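Local structure of thymine dioxygenase (Neurospora crassa, 5C3Q) at residues D176-Y179 against F180-F183; T246-E249 against N250-V253. The protein binds thymine, 2-oxoglutarate and a metal ion in its active site and probably hydroxylates the methyl group of thymine as an iron-dependent dioxygenase. One frame throughout, in Å; residues are numbered along the deposited sequence.

Contact 1: D176-Y179 against F180-F183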
ATOM      1  N   ASP A 176       1.346  19.307  17.431  1.00 29.14           N
ATOM      2  CA  ASP A 176       0.870  18.457  18.515  1.00 30.09           C
ATOM      3  C   ASP A 176       1.056  16.990  18.114  1.00 28.74           C
ATOM      4  O   ASP A 176       0.633  16.580  17.027  1.00 27.65           O
ATOM      5  CB  ASP A 176      -0.598  18.752  18.830  1.00 31.82           C
ATOM      6  CG  ASP A 176      -1.053  18.123  20.132  1.00 33.66           C
ATOM      7  OD1 ASP A 176      -1.242  16.888  20.172  1.00 33.91           O
ATOM      8  OD2 ASP A 176      -1.224  18.873  21.121  1.00 36.61           O
ATOM      9  N   ALA A 177       1.699  16.213  18.981  1.00 27.90           N
ATOM     10  CA  ALA A 177       2.014  14.814  18.682  1.00 27.26           C
ATOM     11  C   ALA A 177       0.775  13.991  18.306  1.00 26.61           C
ATOM     12  O   ALA A 177       0.874  13.041  17.533  1.00 25.41           O
ATOM     13  CB  ALA A 177       2.733  14.171  19.861  1.00 27.80           C
ATOM     14  N   ASN A 178      -0.381  14.360  18.853  1.00 26.99           N
ATOM     15  CA  ASN A 178      -1.621  13.624  18.618  1.00 27.02           C
ATOM     16  C   ASN A 178      -2.546  14.314  17.610  1.00 26.38           C
ATOM     17  O   ASN A 178      -3.737  14.024  17.567  1.00 26.10           O
ATOM     18  CB  ASN A 178      -2.347  13.402  19.949  1.00 28.41           C
ATOM     19  CG  ASN A 178      -1.515  12.600  20.935  1.00 29.37           C
ATOM     20  OD1 ASN A 178      -0.904  13.157  21.841  1.00 31.22           O
ATOM     21  ND2 ASN A 178      -1.474  11.289  20.751  1.00 29.62           N
ATOM     22  N   TYR A 179      -1.991  15.204  16.787  1.00 25.59           N
ATOM     23  CA  TYR A 179      -2.779  15.953  15.808  1.00 25.52           C
ATOM     24  C   TYR A 179      -3.623  15.050  14.896  1.00 24.52           C
ATOM     25  O   TYR A 179      -4.785  15.350  14.623  1.00 24.27           O
ATOM     26  CB  TYR A 179      -1.869  16.831  14.941  1.00 25.88           C
ATOM     27  CG  TYR A 179      -2.622  17.592  13.873  1.00 26.41           C
ATOM     28  CD1 TYR A 179      -3.199  18.829  14.147  1.00 27.24           C
ATOM     29  CD2 TYR A 179      -2.782  17.063  12.594  1.00 26.22           C
ATOM     30  CE1 TYR A 179      -3.906  19.520  13.176  1.00 27.48           C
ATOM     31  CE2 TYR A 179      -3.487  17.748  11.619  1.00 26.45           C
ATOM     32  CZ  TYR A 179      -4.046  18.973  11.914  1.00 27.22           C
ATOM     33  OH  TYR A 179      -4.737  19.653  10.936  1.00 28.35           O
ATOM     34  N   PHE A 180      -3.041  13.955  14.419  1.00 23.21           N
ATOM     35  CA  PHE A 180      -3.731  13.100  13.456  1.00 22.88           C
ATOM     36  C   PHE A 180      -4.730  12.115  14.073  1.00 23.32           C
ATOM     37  O   PHE A 180      -5.545  11.542  13.347  1.00 22.56           O
ATOM     38  CB  PHE A 180      -2.722  12.331  12.607  1.00 22.27           C
ATOM     39  CG  PHE A 180      -1.891  13.208  11.725  1.00 22.10           C
ATOM     40  CD1 PHE A 180      -2.451  13.816  10.611  1.00 21.76           C
ATOM     41  CD2 PHE A 180      -0.550  13.423  12.004  1.00 21.99           C
ATOM     42  CE1 PHE A 180      -1.687  14.626   9.789  1.00 22.10           C
ATOM     43  CE2 PHE A 180       0.220  14.232  11.189  1.00 22.09           C
ATOM     44  CZ  PHE A 180      -0.349  14.835  10.078  1.00 22.19           C
ATOM     45  N   ASP A 181      -4.679  11.920  15.390  1.00 24.06           N
ATOM     46  CA  ASP A 181      -5.503  10.898  16.047  1.00 25.12           C
ATOM     47  C   ASP A 181      -6.983  10.999  15.668  1.00 25.42           C
ATOM     48  O   ASP A 181      -7.595  10.003  15.301  1.00 25.54           O
ATOM     49  CB  ASP A 181      -5.358  10.963  17.575  1.00 26.19           C
ATOM     50  CG  ASP A 181      -4.028  10.405  18.070  1.00 26.67           C
ATOM     51  OD1 ASP A 181      -3.127  10.134  17.247  1.00 25.94           O
ATOM     52  OD2 ASP A 181      -3.878  10.239  19.299  1.00 27.90           O
ATOM     53  N   SER A 182      -7.537  12.204  15.734  1.00 26.18           N
ATOM     54  CA  SER A 182      -8.961  12.421  15.467  1.00 26.96           C
ATOM     55  C   SER A 182      -9.310  12.306  13.980  1.00 26.49           C
ATOM     56  O   SER A 182     -10.478  12.186  13.627  1.00 26.77           O
ATOM     57  CB  SER A 182      -9.399  13.787  16.002  1.00 27.77           C
ATOM     58  OG  SER A 182      -8.901  14.834  15.191  1.00 27.92           O
ATOM     59  N   PHE A 183      -8.294  12.352  13.119  1.00 26.29           N
ATOM     60  CA  PHE A 183      -8.476  12.190  11.678  1.00 25.99           C
ATOM     61  C   PHE A 183      -8.346  10.735  11.216  1.00 25.46           C
ATOM     62  O   PHE A 183      -8.737  10.414  10.100  1.00 25.31           O
ATOM     63  CB  PHE A 183      -7.444  13.031  10.911  1.00 25.68           C
ATOM     64  CG  PHE A 183      -7.711  14.512  10.932  1.00 26.55           C
ATOM     65  CD1 PHE A 183      -8.559  15.089  10.000  1.00 27.06           C
ATOM     66  CD2 PHE A 183      -7.076  15.334  11.853  1.00 27.20           C
ATOM     67  CE1 PHE A 183      -8.789  16.458   9.998  1.00 27.71           C
ATOM     68  CE2 PHE A 183      -7.304  16.701  11.860  1.00 27.97           C
ATOM     69  CZ  PHE A 183      -8.164  17.264  10.932  1.00 28.14           C
TER
HETATM   70  O   HOH W   1      -0.927  12.414  15.360  1.00 25.09           O
HETATM   71  O   HOH W   2      -6.507  14.655  17.242  1.00 32.05           O
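The ring of Tyr179 stands edge-on over one face of Phe180 in a T-shaped stack, its plane at 90° to that ring, with Tyr179 CD2 3.8 Å from Phe180 CD1. The Phe183 ring lies nearly parallel to Tyr179 but slid aside, so that they barely overlap and meet at Tyr179 CE2 and Phe183 CE2, 4.0 Å apart. At its edge, Phe183 CD2 comes to 3.6 Å from Tyr179 O. Tyr179 reaches both partners because its CG is anti to the backbone N (chi1 178°). Trp263 makes edge-to-face contacts with both phenylalanines, and Met166 and Ala170 of helix 147-173 touch buried Phe180.

Tyr179 ends a type I turn begun at Asp176, and the phenylalanines follow as the chain enters the short helix 181-184. An Asx turn tightens its start: Asp176 OD1 accepts from Asn178 N at 3.0 Å.

On the polar flank, Asn178 ND2 donates to Asp181 OD2 at 3.0 Å, arriving from above the carboxylate plane, while Asp181 N bonds to Asn178 O. The same OD2 pairs with Arg167, so aspartate suits a place flanked by an amide and a guanidinium. One water joins Ala177 O to Phe180 N; another joins Asn178 O to Ser182 N.

Contact 2: T246-E249 against N250-V253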
ATOM      1  N   THR A 246      14.611  -3.276  -2.883  1.00 26.25           N
ATOM      2  CA  THR A 246      15.109  -4.563  -2.408  1.00 27.32           C
ATOM      3  C   THR A 246      14.390  -5.002  -1.129  1.00 27.03           C
ATOM      4  O   THR A 246      14.250  -4.208  -0.200  1.00 26.28           O
ATOM      5  CB  THR A 246      16.620  -4.473  -2.130  1.00 28.35           C
ATOM      6  OG1 THR A 246      17.265  -3.858  -3.253  1.00 29.76           O
ATOM      7  CG2 THR A 246      17.228  -5.855  -1.883  1.00 29.21           C
ATOM      8  N   PRO A 247      13.918  -6.263  -1.080  1.00 27.39           N
ATOM      9  CA  PRO A 247      13.359  -6.771   0.172  1.00 27.48           C
ATOM     10  C   PRO A 247      14.416  -6.851   1.279  1.00 28.28           C
ATOM     11  O   PRO A 247      15.539  -7.295   1.027  1.00 28.45           O
ATOM     12  CB  PRO A 247      12.873  -8.177  -0.202  1.00 28.13           C
ATOM     13  CG  PRO A 247      12.684  -8.144  -1.679  1.00 28.07           C
ATOM     14  CD  PRO A 247      13.741  -7.220  -2.189  1.00 28.04           C
ATOM     15  N   ILE A 248      14.061  -6.390   2.477  1.00 28.36           N
ATOM     16  CA  ILE A 248      14.905  -6.544   3.664  1.00 29.16           C
ATOM     17  C   ILE A 248      14.095  -7.322   4.699  1.00 29.73           C
ATOM     18  O   ILE A 248      12.958  -6.955   5.006  1.00 28.70           O
ATOM     19  CB  ILE A 248      15.358  -5.180   4.227  1.00 28.91           C
ATOM     20  CG1 ILE A 248      16.257  -4.470   3.208  1.00 29.42           C
ATOM     21  CG2 ILE A 248      16.102  -5.357   5.549  1.00 29.71           C
ATOM     22  CD1 ILE A 248      16.678  -3.065   3.600  1.00 29.22           C
ATOM     23  N   GLU A 249      14.676  -8.395   5.231  1.00 31.45           N
ATOM     24  CA  GLU A 249      13.956  -9.277   6.157  1.00 33.01           C
ATOM     25  C   GLU A 249      13.378  -8.502   7.342  1.00 31.79           C
ATOM     26  O   GLU A 249      14.038  -7.633   7.908  1.00 31.37           O
ATOM     27  CB  GLU A 249      14.857 -10.411   6.665  1.00 36.00           C
ATOM     28  CG  GLU A 249      14.088 -11.516   7.386  1.00 38.31           C
ATOM     29  CD  GLU A 249      14.984 -12.589   7.981  1.00 41.45           C
ATOM     30  OE1 GLU A 249      14.485 -13.377   8.816  1.00 43.83           O
ATOM     31  OE2 GLU A 249      16.184 -12.648   7.625  1.00 43.14           O
ATOM     32  N   ASN A 250      12.133  -8.824   7.683  1.00 31.32           N
ATOM     33  CA  ASN A 250      11.404  -8.211   8.789  1.00 31.01           C
ATOM     34  C   ASN A 250      11.367  -6.681   8.768  1.00 29.97           C
ATOM     35  O   ASN A 250      11.477  -6.030   9.808  1.00 30.38           O
ATOM     36  CB  ASN A 250      11.934  -8.733  10.130  1.00 32.66           C
ATOM     37  CG  ASN A 250      11.701 -10.227  10.306  1.00 33.90           C
ATOM     38  OD1 ASN A 250      10.713 -10.782   9.814  1.00 35.25           O
ATOM     39  ND2 ASN A 250      12.607 -10.882  11.005  1.00 34.87           N
ATOM     40  N   THR A 251      11.200  -6.113   7.577  1.00 28.11           N
ATOM     41  CA  THR A 251      10.908  -4.692   7.445  1.00 26.71           C
ATOM     42  C   THR A 251       9.513  -4.528   6.869  1.00 25.60           C
ATOM     43  O   THR A 251       8.954  -5.460   6.285  1.00 25.46           O
ATOM     44  CB  THR A 251      11.906  -3.963   6.523  1.00 26.76           C
ATOM     45  OG1 THR A 251      11.884  -4.557   5.217  1.00 26.98           O
ATOM     46  CG2 THR A 251      13.324  -4.021   7.096  1.00 27.28           C
ATOM     47  N   VAL A 252       8.951  -3.343   7.052  1.00 24.31           N
ATOM     48  CA  VAL A 252       7.742  -2.951   6.346  1.00 23.43           C
ATOM     49  C   VAL A 252       8.096  -1.723   5.523  1.00 22.79           C
ATOM     50  O   VAL A 252       8.752  -0.798   6.015  1.00 22.29           O
ATOM     51  CB  VAL A 252       6.544  -2.683   7.295  1.00 23.86           C
ATOM     52  CG1 VAL A 252       6.869  -1.638   8.353  1.00 24.31           C
ATOM     53  CG2 VAL A 252       5.309  -2.269   6.502  1.00 23.47           C
ATOM     54  N   VAL A 253       7.692  -1.739   4.259  1.00 21.84           N
ATOM     55  CA  VAL A 253       7.884  -0.603   3.389  1.00 21.37           C
ATOM     56  C   VAL A 253       6.665   0.294   3.577  1.00 20.67           C
ATOM     57  O   VAL A 253       5.526  -0.160   3.440  1.00 20.50           O
ATOM     58  CB  VAL A 253       8.046  -1.039   1.921  1.00 21.40           C
ATOM     59  CG1 VAL A 253       8.221   0.165   1.014  1.00 21.36           C
ATOM     60  CG2 VAL A 253       9.237  -1.978   1.780  1.00 21.90           C
TER
HETATM   61  O   HOH W   3      11.242  -5.295   2.569  1.00 27.76           O
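Thr251 folds its side chain back onto Ile248, its OG1 donating to Ile248 O at 2.6 Å. With chi1 at 59°, the hydroxyl sits between the backbone N and the carbonyl carbon, the setting that turns it back toward this oxygen; it arrives tilted from the carbonyl plane. Thr251 N reaches the same oxygen at 3.2 Å in a weak bond, making the hydroxyl the stronger of the two grips. A water donates to Thr251 OG1 at 2.8 Å and accepts from Ile248 N at 3.0 Å.

The methyl groups meet as well: Thr251 CG2 presses on Ile248 CG2 at 3.4 Å, tight for two carbons. Ile248 CG2 lies anti to the backbone N, beside the carbonyl carbon, which brings it to Thr251, while CG1 points elsewhere. Both side chains also touch Tyr49 on strand 47-51.

The weak backbone bond spans a type II turn, Ile248 to Thr251, reinforced by the hydroxyl, that feeds strand 251-256 into the major sheet of the double-stranded beta-helix. Its third residue, Asn250, takes a left-handed backbone (phi 52°, psi 40°), which asparagine tolerates better than most side chains.

A valine in place of Thr251 is likely to leave Ile248 O with just the weak N-H bond and to deprive the water of one acceptor.

Glu249, extended beyond CG, lies beside exposed Asn250, its OE1 3.8 Å from Asn250 ND2; both ends can meet solvent.

Both contacts are local turns that start a regular element, but they serve different parts of the fold. Contact 1 is a surface contact, its centre about 22 Å from the centre of the chain, where a type I turn opens a short helix beside helix 147-173; contact 2, partly buried with its centre about 14 Å from that of the chain, uses a type II turn to enter a strand of the major sheet. They share no element. Aromatic rings and an amide-carboxylate bond, backed by Arg167 from helix 147-173, dominate the first, a backbone-gripping hydroxyl and methyl packing the second. Contact 1 lies away from the metal, 2-oxoglutarate and thymine sites, whereas the side chain of Thr251 is about 11 Å from the bound 2-oxoglutarate.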